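Local structure of magnesium-protoporphyrin O-methyltransferase (Synechocystis sp., 4QDJ) at residues S75-L80 against P114-Q119; C67-G72 against A122-K127; V52-A57 against R159-F164; K200-N205 against R223-V228. The protein transfers a methyl group from S-adenosylmethionine to magnesium-protoporphyrin IX, giving its 13-monomethyl ester on the pathway to chlorophyll. All coordinates share one frame; numbering follows the deposited sequence. Where two conformers were deposited one is given.

Overall arrangement
Following the chain from the N terminus, helix 35-58 opens contact 3, which closes about a hundred residues later on strand 159-164. Inside that loop lies contact 2, from the glycine-rich end of strand 65-69 to the loop 122-127, and inside contact 2 lies contact 1, from helix 77-82 to strand 115-118. The three are thus nested and none crosses another. Contact 4 comes afterwards, in series, and ties helix 195-204 to strand 221-229. All four reach the same seven-stranded sheet of the class I methyltransferase fold. Contacts 1 and 2 both touch S-adenosylmethionine, while contacts 3 and 4 meet where strands 159-164 and 221-229 run antiparallel side by side.

Contact 1: S75-L80 against P114-Q119; sequences SLSIPL and PTFMTQ. With SAM (S-adenosylmethionine), chain B.
P114 and F116 bring the outermost parallel strand of the class I (Rossmann-like) methyltransferase sheet against S77, on the helix that follows the glycine-rich loop. P114 stands just before strand 115-118, and its ring leans on the backbone of the helix: CG of P114 lies 3.6 Å from S77 O and 4.3 Å from I78 N. V87 and L108 also touch this proline, which places the helix, strand 86-91 and helix 94-108 round one ring. T115 contributes through its backbone, hydrogen-bonded to V87 and G89. Next, F116 sends its ring back toward the helix, with CG anti to the carbonyl carbon (chi1 -66°). The far end of the ring does the touching, and CE1 of F116 approaches S77 CB to 3.8 Å in an oblique meeting. C71 and Q101 are further neighbours of this ring. S77 OG is likewise 3.8 Å from F116 CE1, but its polar partner is D68 OD2, to which it is hydrogen-bonded; the serine thus offers carbon to the aromatic ring while its hydroxyl is engaged at the end of strand 65-69. M117 is again tied by its backbone, to G89 and D91. No hydrogen bond joins the two segments, and the contact is one of van der Waals packing. Both segments also touch S-adenosylmethionine, at different parts of it. S75 CB comes within 3.6 Å of the cofactor carboxylate atom OXT, whereas just past the strand the backbone O of Q119 lies 3.7 Å from C2 of the adenine.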
# COMPACT_ATOMS: atom_id res chain seq x y z
N SER A 75 -4.53 3.03 -6.72
CA SER A 75 -4.25 1.99 -7.70
C SER A 75 -4.77 0.62 -7.27
O SER A 75 -5.19 -0.18 -8.11
CB SER A 75 -2.75 1.90 -7.98
OG SER A 75 -2.26 3.11 -8.52
N LEU A 76 -4.74 0.35 -5.97
CA LEU A 76 -5.29 -0.90 -5.45
C LEU A 76 -6.73 -0.72 -4.96
O LEU A 76 -7.57 -1.59 -5.17
CB LEU A 76 -4.42 -1.45 -4.32
CG LEU A 76 -4.96 -2.72 -3.65
CD1 LEU A 76 -4.91 -3.90 -4.62
CD2 LEU A 76 -4.18 -3.03 -2.39
N SER A 77 -6.99 0.41 -4.30
CA SER A 77 -8.31 0.67 -3.71
C SER A 77 -9.44 0.59 -4.72
O SER A 77 -10.49 -0.00 -4.44
CB SER A 77 -8.34 2.05 -3.04
OG SER A 77 -7.50 2.08 -1.91
N ILE A 78 -9.24 1.19 -5.88
CA ILE A 78 -10.28 1.24 -6.90
C ILE A 78 -10.65 -0.15 -7.47
O ILE A 78 -11.82 -0.52 -7.45
CB ILE A 78 -9.96 2.28 -8.00
CG1 ILE A 78 -9.95 3.68 -7.38
CG2 ILE A 78 -10.96 2.20 -9.14
CD1 ILE A 78 -9.39 4.76 -8.29
N PRO A 79 -9.66 -0.94 -7.93
CA PRO A 79 -10.06 -2.27 -8.41
C PRO A 79 -10.66 -3.18 -7.33
O PRO A 79 -11.49 -4.03 -7.66
CB PRO A 79 -8.77 -2.86 -8.97
CG PRO A 79 -7.67 -2.03 -8.41
CD PRO A 79 -8.24 -0.67 -8.22
N LEU A 80 -10.25 -3.02 -6.07
CA LEU A 80 -10.87 -3.80 -5.00
C LEU A 80 -12.33 -3.40 -4.81
O LEU A 80 -13.20 -4.25 -4.63
CB LEU A 80 -10.10 -3.67 -3.69
CG LEU A 80 -8.74 -4.36 -3.65
CD1 LEU A 80 -8.10 -4.22 -2.27
CD2 LEU A 80 -8.87 -5.84 -4.03
N PRO A 114 -14.42 3.48 -2.82
CA PRO A 114 -13.67 3.40 -1.57
C PRO A 114 -13.88 4.69 -0.79
O PRO A 114 -14.31 5.70 -1.36
CB PRO A 114 -12.20 3.35 -2.03
CG PRO A 114 -12.25 2.98 -3.47
CD PRO A 114 -13.53 3.55 -3.99
N THR A 115 -13.61 4.66 0.50
CA THR A 115 -13.56 5.86 1.33
C THR A 115 -12.10 6.28 1.49
O THR A 115 -11.27 5.45 1.84
CB THR A 115 -14.14 5.57 2.73
OG1 THR A 115 -15.53 5.25 2.62
CG2 THR A 115 -13.96 6.78 3.65
N PHE A 116 -11.79 7.55 1.24
CA PHE A 116 -10.41 8.03 1.33
C PHE A 116 -10.21 9.06 2.43
O PHE A 116 -11.03 9.96 2.60
CB PHE A 116 -9.96 8.61 -0.01
CG PHE A 116 -9.87 7.60 -1.12
CD1 PHE A 116 -8.91 6.61 -1.10
CD2 PHE A 116 -10.75 7.66 -2.20
CE1 PHE A 116 -8.82 5.68 -2.12
CE2 PHE A 116 -10.66 6.74 -3.23
CZ PHE A 116 -9.69 5.75 -3.19
N MET A 117 -9.11 8.92 3.16
CA MET A 117 -8.81 9.81 4.27
C MET A 117 -7.33 10.19 4.25
O MET A 117 -6.48 9.37 3.91
CB MET A 117 -9.14 9.13 5.59
CG MET A 117 -8.93 9.98 6.83
SD MET A 117 -9.52 9.16 8.32
CE MET A 117 -8.38 7.79 8.44
N THR A 118 -7.03 11.44 4.59
CA THR A 118 -5.64 11.84 4.77
C THR A 118 -5.22 11.56 6.21
O THR A 118 -5.73 12.19 7.14
CB THR A 118 -5.43 13.33 4.47
OG1 THR A 118 -5.85 13.62 3.13
CG2 THR A 118 -3.96 13.70 4.63
N GLN A 119 -4.30 10.62 6.38
CA GLN A 119 -3.85 10.22 7.71
C GLN A 119 -2.58 9.38 7.65
O GLN A 119 -2.39 8.59 6.73
CB GLN A 119 -4.96 9.43 8.42
CG GLN A 119 -4.66 9.06 9.86
CD GLN A 119 -4.41 10.27 10.74
OE1 GLN A 119 -3.31 10.83 10.76
NE2 GLN A 119 -5.43 10.69 11.47
N SAM B . 0.25 1.77 -1.91
CA SAM B . 0.09 2.59 -3.11
C SAM B . 0.26 1.75 -4.37
O SAM B . 0.94 0.72 -4.36
OXT SAM B . -0.29 2.08 -5.42
CB SAM B . 1.04 3.79 -3.12
CG SAM B . 2.53 3.49 -3.05
SD SAM B . 3.53 5.01 -3.16
CE SAM B . 5.15 4.35 -3.65
C5' SAM B . 3.86 5.32 -1.41
C4' SAM B . 2.70 6.05 -0.75
O4' SAM B . 2.77 5.84 0.65
C3' SAM B . 2.72 7.55 -0.98
O3' SAM B . 1.48 7.96 -1.49
C2' SAM B . 2.92 8.14 0.41
O2' SAM B . 2.21 9.35 0.58
C1' SAM B . 2.40 7.03 1.30
N9 SAM B . 2.94 7.06 2.66
C8 SAM B . 4.25 7.21 3.04
N7 SAM B . 4.30 7.18 4.39
C5 SAM B . 3.05 7.01 4.87
C6 SAM B . 2.55 6.91 6.16
N6 SAM B . 3.36 6.99 7.21
N1 SAM B . 1.19 6.74 6.34
C2 SAM B . 0.35 6.66 5.25
N3 SAM B . 0.85 6.76 3.98
C4 SAM B . 2.18 6.93 3.79

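Contact 2: C67-G72 against A122-K127; sequences CDAGCG and AQLGGK. With SAM (S-adenosylmethionine), chain B.
The glycine-rich cofactor-binding motif of class I methyltransferases, here D68-A69-G70-C71-G72, begins in the last residues of strand 65-69 and runs into the loop beyond; C67 and A69 of that strand receive L124. A single methyl carries the contact: CD1 of L124 lies 3.9 Å from C67 SG and 4.1 Å from A69 CB, touching two side chains that alternate along the same face of strand 65-69. C67 holds its sulfur anti to the backbone N (chi1 171°) and L124 has CG anti to the carbonyl carbon, which brings SG and the leucine end together over the sheet. All three side chains are buried and the meeting is wholly apolar. Past A69 the strand gives way to the loop that grips S-adenosylmethionine through backbone atoms. G70 O accepts a hydrogen bond of 2.7 Å from the amino N of the cofactor, C71 O lies 3.7 Å from its CA, and G72 CA is 3.6 Å from the ribose O3'. G72 has a positive phi (61°), and a side-chain carbon at this position would run into CB of the cofactor, which is consistent with the close seat of the methionine part needing a glycine here. The G72 amide is hydrogen-bonded to D91, an aspartate that also binds the cofactor. Around the contact, C67 and A69 are hydrogen-bonded through their backbones to strand 130-133, and L152 of helix 142-155 touches A69. L124 packs on L155 of that same helix, on S90 of strand 86-91 and on M117 of strand 115-118, while its carbonyl O takes a bond from H151.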
# COMPACT_ATOMS: atom_id res chain seq x y z
N CYS A 67 -8.65 -2.44 4.61
CA CYS A 67 -7.91 -1.21 4.84
C CYS A 67 -6.73 -1.15 3.87
O CYS A 67 -5.91 -2.07 3.83
CB CYS A 67 -7.40 -1.15 6.28
SG CYS A 67 -6.25 0.22 6.63
N ASP A 68 -6.67 -0.08 3.08
CA ASP A 68 -5.56 0.16 2.16
C ASP A 68 -4.73 1.31 2.71
O ASP A 68 -5.05 2.48 2.49
CB ASP A 68 -6.10 0.49 0.76
CG ASP A 68 -5.01 0.57 -0.30
OD1 ASP A 68 -3.84 0.28 -0.00
OD2 ASP A 68 -5.35 0.91 -1.46
N ALA A 69 -3.68 0.97 3.45
CA ALA A 69 -2.86 1.95 4.15
C ALA A 69 -1.71 2.46 3.28
O ALA A 69 -0.87 1.67 2.84
CB ALA A 69 -2.32 1.36 5.44
N GLY A 70 -1.67 3.77 3.06
CA GLY A 70 -0.73 4.35 2.12
C GLY A 70 -1.22 4.11 0.70
O GLY A 70 -0.47 3.65 -0.16
N CYS A 71 -2.49 4.43 0.47
CA CYS A 71 -3.19 4.03 -0.75
C CYS A 71 -2.75 4.76 -2.02
O CYS A 71 -3.13 4.37 -3.12
CB CYS A 71 -4.70 4.20 -0.56
SG CYS A 71 -5.24 5.91 -0.35
N GLY A 72 -1.96 5.82 -1.87
CA GLY A 72 -1.50 6.58 -3.03
C GLY A 72 -2.66 7.17 -3.80
O GLY A 72 -3.55 7.78 -3.22
N ALA A 122 0.07 5.14 11.04
CA ALA A 122 0.31 4.84 12.44
C ALA A 122 -0.78 5.40 13.35
O ALA A 122 -0.84 5.09 14.54
CB ALA A 122 1.67 5.37 12.87
N GLN A 123 -1.66 6.23 12.78
CA GLN A 123 -2.74 6.84 13.55
C GLN A 123 -4.10 6.22 13.25
O GLN A 123 -5.12 6.63 13.81
CB GLN A 123 -2.78 8.35 13.31
CG GLN A 123 -1.50 9.07 13.73
CD GLN A 123 -1.21 8.92 15.21
OE1 GLN A 123 -2.11 9.01 16.05
NE2 GLN A 123 0.05 8.69 15.54
N LEU A 124 -4.12 5.23 12.37
CA LEU A 124 -5.36 4.56 12.00
C LEU A 124 -5.94 3.77 13.18
O LEU A 124 -5.20 3.22 14.00
CB LEU A 124 -5.14 3.61 10.82
CG LEU A 124 -4.80 4.25 9.47
CD1 LEU A 124 -4.47 3.18 8.45
CD2 LEU A 124 -5.94 5.13 8.99
N GLY A 125 -7.26 3.72 13.25
CA GLY A 125 -7.94 2.95 14.27
C GLY A 125 -8.94 1.99 13.65
O GLY A 125 -8.97 1.81 12.44
N GLY A 126 -9.77 1.37 14.49
CA GLY A 126 -10.78 0.45 14.02
C GLY A 126 -10.24 -0.93 13.70
O GLY A 126 -9.06 -1.21 13.94
N LYS A 127 -11.10 -1.79 13.18
CA LYS A 127 -10.73 -3.17 12.87
C LYS A 127 -11.21 -3.57 11.47
O LYS A 127 -12.30 -3.20 11.05
CB LYS A 127 -11.32 -4.12 13.91
CG LYS A 127 -10.81 -3.90 15.33
CD LYS A 127 -9.34 -4.24 15.46
CE LYS A 127 -8.87 -4.12 16.91
NZ LYS A 127 -9.01 -2.73 17.43
N SAM B . 0.25 1.77 -1.91
CA SAM B . 0.09 2.59 -3.11
C SAM B . 0.26 1.75 -4.37
O SAM B . 0.94 0.72 -4.36
OXT SAM B . -0.29 2.08 -5.42
CB SAM B . 1.04 3.79 -3.12
CG SAM B . 2.53 3.49 -3.05
SD SAM B . 3.53 5.01 -3.16
CE SAM B . 5.15 4.35 -3.65
C5' SAM B . 3.86 5.32 -1.41
C4' SAM B . 2.70 6.05 -0.75
O4' SAM B . 2.77 5.84 0.65
C3' SAM B . 2.72 7.55 -0.98
O3' SAM B . 1.48 7.96 -1.49
C2' SAM B . 2.92 8.14 0.41
O2' SAM B . 2.21 9.35 0.58
C1' SAM B . 2.40 7.03 1.30
N9 SAM B . 2.94 7.06 2.66
C8 SAM B . 4.25 7.21 3.04
N7 SAM B . 4.30 7.18 4.39
C5 SAM B . 3.05 7.01 4.87
C6 SAM B . 2.55 6.91 6.16
N6 SAM B . 3.36 6.99 7.21
N1 SAM B . 1.19 6.74 6.34
C2 SAM B . 0.35 6.66 5.25
N3 SAM B . 0.85 6.76 3.98
C4 SAM B . 2.18 6.93 3.79

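Contact 3: V52-A57 against R159-F164; sequences VAWLVA and RLILSF
L55 of helix 35-58 lies against both I161 and R159, two side chains on the same face of strand 159-164, where the helix packs on the central sheet of the Rossmann-like methyltransferase fold. The two segments run nearly antiparallel, at 160°, with their axes 11.9 Å apart. The L55 and I161 side chains slide past one another in opposite directions, with 3.7 Å between L55 CD1 and I161 CD1. The same leucine methyl lies 3.6 Å above the guanidinium plane of R159, toward its rim. R159 extends with CG anti to the backbone N and then bends at chi3 (55°), which turns its flat head to the leucine. I161 is also met from a second side: W54 comes edge-on, its CZ3 4.3 Å from I161 CG2, while the indole makes a cation-pi contact with R211. NH1 of R159 forms salt bridges with D58 and E226, which probably offset the charge of nearby R211, and NE is hydrogen-bonded to T130. A leucine in place of R159 would probably leave D58 without this charged mate, strip E226 of one of its salt bridges and take away the flat surface under L55. At the guanidinium edge and in its plane, NH2 of R159 donates to a water 2.9 Å away, which lies 3.0 Å from L55 O.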
# COMPACT_ATOMS: atom_id res chain seq x y z
N VAL A 52 -4.91 -8.20 -6.10
CA VAL A 52 -6.32 -8.29 -6.48
C VAL A 52 -6.68 -9.74 -6.80
O VAL A 52 -7.72 -10.24 -6.36
CB VAL A 52 -6.65 -7.37 -7.68
CG1 VAL A 52 -8.08 -7.62 -8.17
CG2 VAL A 52 -6.47 -5.91 -7.29
N ALA A 53 -5.81 -10.41 -7.55
CA ALA A 53 -6.05 -11.80 -7.93
C ALA A 53 -6.15 -12.73 -6.72
O ALA A 53 -6.99 -13.63 -6.70
CB ALA A 53 -4.97 -12.28 -8.89
N TRP A 54 -5.28 -12.52 -5.73
CA TRP A 54 -5.33 -13.30 -4.49
C TRP A 54 -6.70 -13.16 -3.84
O TRP A 54 -7.33 -14.15 -3.45
CB TRP A 54 -4.28 -12.81 -3.50
CG TRP A 54 -2.90 -13.33 -3.70
CD1 TRP A 54 -2.49 -14.30 -4.57
CD2 TRP A 54 -1.73 -12.90 -3.00
NE1 TRP A 54 -1.14 -14.49 -4.46
CE2 TRP A 54 -0.64 -13.65 -3.50
CE3 TRP A 54 -1.49 -11.95 -2.00
CZ2 TRP A 54 0.66 -13.47 -3.03
CZ3 TRP A 54 -0.20 -11.78 -1.54
CH2 TRP A 54 0.86 -12.54 -2.05
N LEU A 55 -7.15 -11.91 -3.71
CA LEU A 55 -8.37 -11.61 -2.98
C LEU A 55 -9.61 -12.09 -3.72
O LEU A 55 -10.57 -12.57 -3.11
CB LEU A 55 -8.46 -10.11 -2.66
CG LEU A 55 -7.87 -9.67 -1.31
CD1 LEU A 55 -6.44 -10.14 -1.14
CD2 LEU A 55 -7.96 -8.16 -1.14
N VAL A 56 -9.59 -11.97 -5.04
CA VAL A 56 -10.67 -12.48 -5.88
C VAL A 56 -10.75 -14.00 -5.79
O VAL A 56 -11.85 -14.57 -5.72
CB VAL A 56 -10.48 -12.04 -7.35
CG1 VAL A 56 -11.34 -12.87 -8.28
CG2 VAL A 56 -10.78 -10.56 -7.50
N ALA A 57 -9.60 -14.65 -5.76
CA ALA A 57 -9.54 -16.12 -5.73
C ALA A 57 -10.16 -16.71 -4.47
O ALA A 57 -10.66 -17.84 -4.49
CB ALA A 57 -8.10 -16.59 -5.89
N ARG A 159 -6.06 -10.79 8.39
CA ARG A 159 -5.04 -10.82 7.35
C ARG A 159 -4.31 -9.49 7.14
O ARG A 159 -4.92 -8.43 7.13
CB ARG A 159 -5.65 -11.30 6.03
CG ARG A 159 -4.71 -11.25 4.84
CD ARG A 159 -5.30 -11.95 3.63
NE ARG A 159 -6.62 -11.43 3.28
CZ ARG A 159 -7.34 -11.87 2.25
NH1 ARG A 159 -6.88 -12.85 1.48
NH2 ARG A 159 -8.53 -11.34 2.00
N LEU A 160 -2.99 -9.58 6.97
CA LEU A 160 -2.16 -8.43 6.65
C LEU A 160 -1.33 -8.75 5.41
O LEU A 160 -0.62 -9.75 5.38
CB LEU A 160 -1.25 -8.09 7.83
CG LEU A 160 -0.25 -6.94 7.67
CD1 LEU A 160 -0.97 -5.65 7.27
CD2 LEU A 160 0.54 -6.74 8.95
N ILE A 161 -1.44 -7.92 4.39
CA ILE A 161 -0.65 -8.10 3.17
C ILE A 161 0.33 -6.94 3.03
O ILE A 161 -0.07 -5.78 3.11
CB ILE A 161 -1.55 -8.18 1.93
CG1 ILE A 161 -2.41 -9.45 1.99
CG2 ILE A 161 -0.72 -8.17 0.65
CD1 ILE A 161 -3.53 -9.48 0.97
N LEU A 162 1.60 -7.26 2.83
CA LEU A 162 2.65 -6.25 2.73
C LEU A 162 3.50 -6.48 1.49
O LEU A 162 3.66 -7.61 1.04
CB LEU A 162 3.58 -6.31 3.94
CG LEU A 162 3.02 -6.22 5.36
CD1 LEU A 162 4.13 -6.45 6.36
CD2 LEU A 162 2.35 -4.87 5.59
N SER A 163 4.06 -5.40 0.94
CA SER A 163 5.11 -5.54 -0.05
C SER A 163 6.29 -4.65 0.32
O SER A 163 6.13 -3.60 0.94
CB SER A 163 4.61 -5.25 -1.47
OG SER A 163 4.34 -3.88 -1.65
N PHE A 164 7.49 -5.09 -0.06
CA PHE A 164 8.71 -4.37 0.28
C PHE A 164 9.80 -4.74 -0.71
O PHE A 164 9.71 -5.76 -1.40
CB PHE A 164 9.15 -4.69 1.71
CG PHE A 164 9.46 -6.14 1.94
CD1 PHE A 164 8.44 -7.05 2.22
CD2 PHE A 164 10.77 -6.61 1.90
CE1 PHE A 164 8.72 -8.39 2.43
CE2 PHE A 164 11.05 -7.94 2.11
CZ PHE A 164 10.03 -8.83 2.38
O HOH W 1 -10.38 -12.09 -0.15

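Contact 4: K200-N205 against R223-V228; sequences KILGDN and RILEAV
L202 of helix 195-204 clasps A227 of strand 221-229 on the C-terminal, antiparallel part of the sheet, whose strand order 3-2-1-4-5-7-6 marks the class I methyltransferase fold. Both leucine methyls straddle the small alanine: CD1 and CD2 of L202 each lie 4.0 Å from A227 CB. CD1 also reaches along the strand to L225 CD1, a wider approach of 4.3 Å. CG of L202 is anti to its carbonyl carbon (chi1 -73°), which directs the fork at the sheet. L160, L162, I149 and I209 touch the same leucine, so this one side chain joins two helices to three strands. On the strand, L225 turns CD2 over one face of the R223 guanidinium, whose NE forms a salt bridge with E195. The other side of the helix is polar and open to solvent. There K200 and D204, one turn apart, form a bidentate salt bridge, the ammonium NZ of K200 lying 2.9 Å from D204 OD1 and 3.0 Å from OD2 on their syn lone pairs. Where the helix ends, N205 folds back, and its ND2 donates to I201 O at 2.8 Å from above the carbonyl plane (N-H...O angle 154°).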
# COMPACT_ATOMS: atom_id res chain seq x y z
N LYS A 200 9.90 -12.07 10.87
CA LYS A 200 10.06 -12.07 12.32
C LYS A 200 9.07 -11.11 12.98
O LYS A 200 8.41 -11.46 13.96
CB LYS A 200 11.49 -11.71 12.71
CG LYS A 200 11.77 -11.71 14.21
CD LYS A 200 11.45 -13.05 14.83
CE LYS A 200 12.03 -13.16 16.24
NZ LYS A 200 11.53 -12.09 17.14
N ILE A 201 8.96 -9.91 12.43
CA ILE A 201 8.03 -8.90 12.93
C ILE A 201 6.59 -9.39 12.83
O ILE A 201 5.80 -9.22 13.76
CB ILE A 201 8.19 -7.57 12.18
CG1 ILE A 201 9.61 -7.02 12.37
CG2 ILE A 201 7.16 -6.55 12.66
CD1 ILE A 201 10.00 -5.99 11.33
N LEU A 202 6.26 -10.01 11.71
CA LEU A 202 4.92 -10.57 11.52
C LEU A 202 4.64 -11.68 12.52
O LEU A 202 3.56 -11.75 13.11
CB LEU A 202 4.74 -11.07 10.08
CG LEU A 202 4.60 -9.96 9.03
CD1 LEU A 202 4.72 -10.53 7.62
CD2 LEU A 202 3.29 -9.22 9.20
N GLY A 203 5.63 -12.55 12.73
CA GLY A 203 5.52 -13.62 13.70
C GLY A 203 5.34 -13.11 15.11
O GLY A 203 4.56 -13.65 15.89
N ASP A 204 6.07 -12.05 15.45
CA ASP A 204 5.97 -11.44 16.78
C ASP A 204 4.57 -10.88 17.03
O ASP A 204 4.13 -10.80 18.18
CB ASP A 204 7.01 -10.32 16.94
CG ASP A 204 8.43 -10.85 17.07
OD1 ASP A 204 8.60 -12.05 17.37
OD2 ASP A 204 9.37 -10.05 16.88
N ASN A 205 3.88 -10.52 15.96
CA ASN A 205 2.54 -9.96 16.07
C ASN A 205 1.43 -11.00 15.91
O ASN A 205 0.25 -10.66 15.85
CB ASN A 205 2.34 -8.82 15.08
CG ASN A 205 3.03 -7.54 15.52
OD1 ASN A 205 2.51 -6.79 16.34
ND2 ASN A 205 4.22 -7.30 14.98
N ARG A 223 8.66 -7.69 -3.15
CA ARG A 223 8.33 -8.96 -2.53
C ARG A 223 7.01 -8.81 -1.79
O ARG A 223 6.84 -7.89 -1.00
CB ARG A 223 9.44 -9.34 -1.55
CG ARG A 223 9.19 -10.61 -0.75
CD ARG A 223 9.18 -11.85 -1.63
NE ARG A 223 9.32 -13.06 -0.83
CZ ARG A 223 8.72 -14.21 -1.10
NH1 ARG A 223 7.92 -14.32 -2.16
NH2 ARG A 223 8.91 -15.26 -0.31
N ILE A 224 6.07 -9.71 -2.06
CA ILE A 224 4.73 -9.62 -1.48
C ILE A 224 4.49 -10.76 -0.51
O ILE A 224 4.69 -11.92 -0.85
CB ILE A 224 3.65 -9.66 -2.58
CG1 ILE A 224 4.05 -8.78 -3.76
CG2 ILE A 224 2.30 -9.23 -2.01
CD1 ILE A 224 3.18 -8.97 -4.99
N LEU A 225 4.06 -10.43 0.71
CA LEU A 225 3.74 -11.44 1.71
C LEU A 225 2.29 -11.32 2.17
O LEU A 225 1.84 -10.23 2.52
CB LEU A 225 4.65 -11.31 2.93
CG LEU A 225 6.16 -11.43 2.71
CD1 LEU A 225 6.90 -11.26 4.02
CD2 LEU A 225 6.51 -12.76 2.06
N GLU A 226 1.58 -12.43 2.15
CA GLU A 226 0.26 -12.51 2.77
C GLU A 226 0.43 -13.15 4.14
O GLU A 226 0.90 -14.28 4.24
CB GLU A 226 -0.70 -13.34 1.92
CG GLU A 226 -2.08 -13.51 2.55
CD GLU A 226 -2.95 -14.49 1.78
OE1 GLU A 226 -2.44 -15.54 1.36
OE2 GLU A 226 -4.15 -14.20 1.61
N ALA A 227 0.05 -12.42 5.18
CA ALA A 227 0.16 -12.92 6.54
C ALA A 227 -1.24 -13.12 7.12
O ALA A 227 -2.12 -12.27 6.96
CB ALA A 227 0.97 -11.96 7.40
N VAL A 228 -1.44 -14.25 7.78
CA VAL A 228 -2.74 -14.57 8.37
C VAL A 228 -2.60 -14.82 9.87
O VAL A 228 -1.67 -15.50 10.31
CB VAL A 228 -3.38 -15.78 7.67
CG1 VAL A 228 -4.63 -16.24 8.41
CG2 VAL A 228 -3.71 -15.44 6.22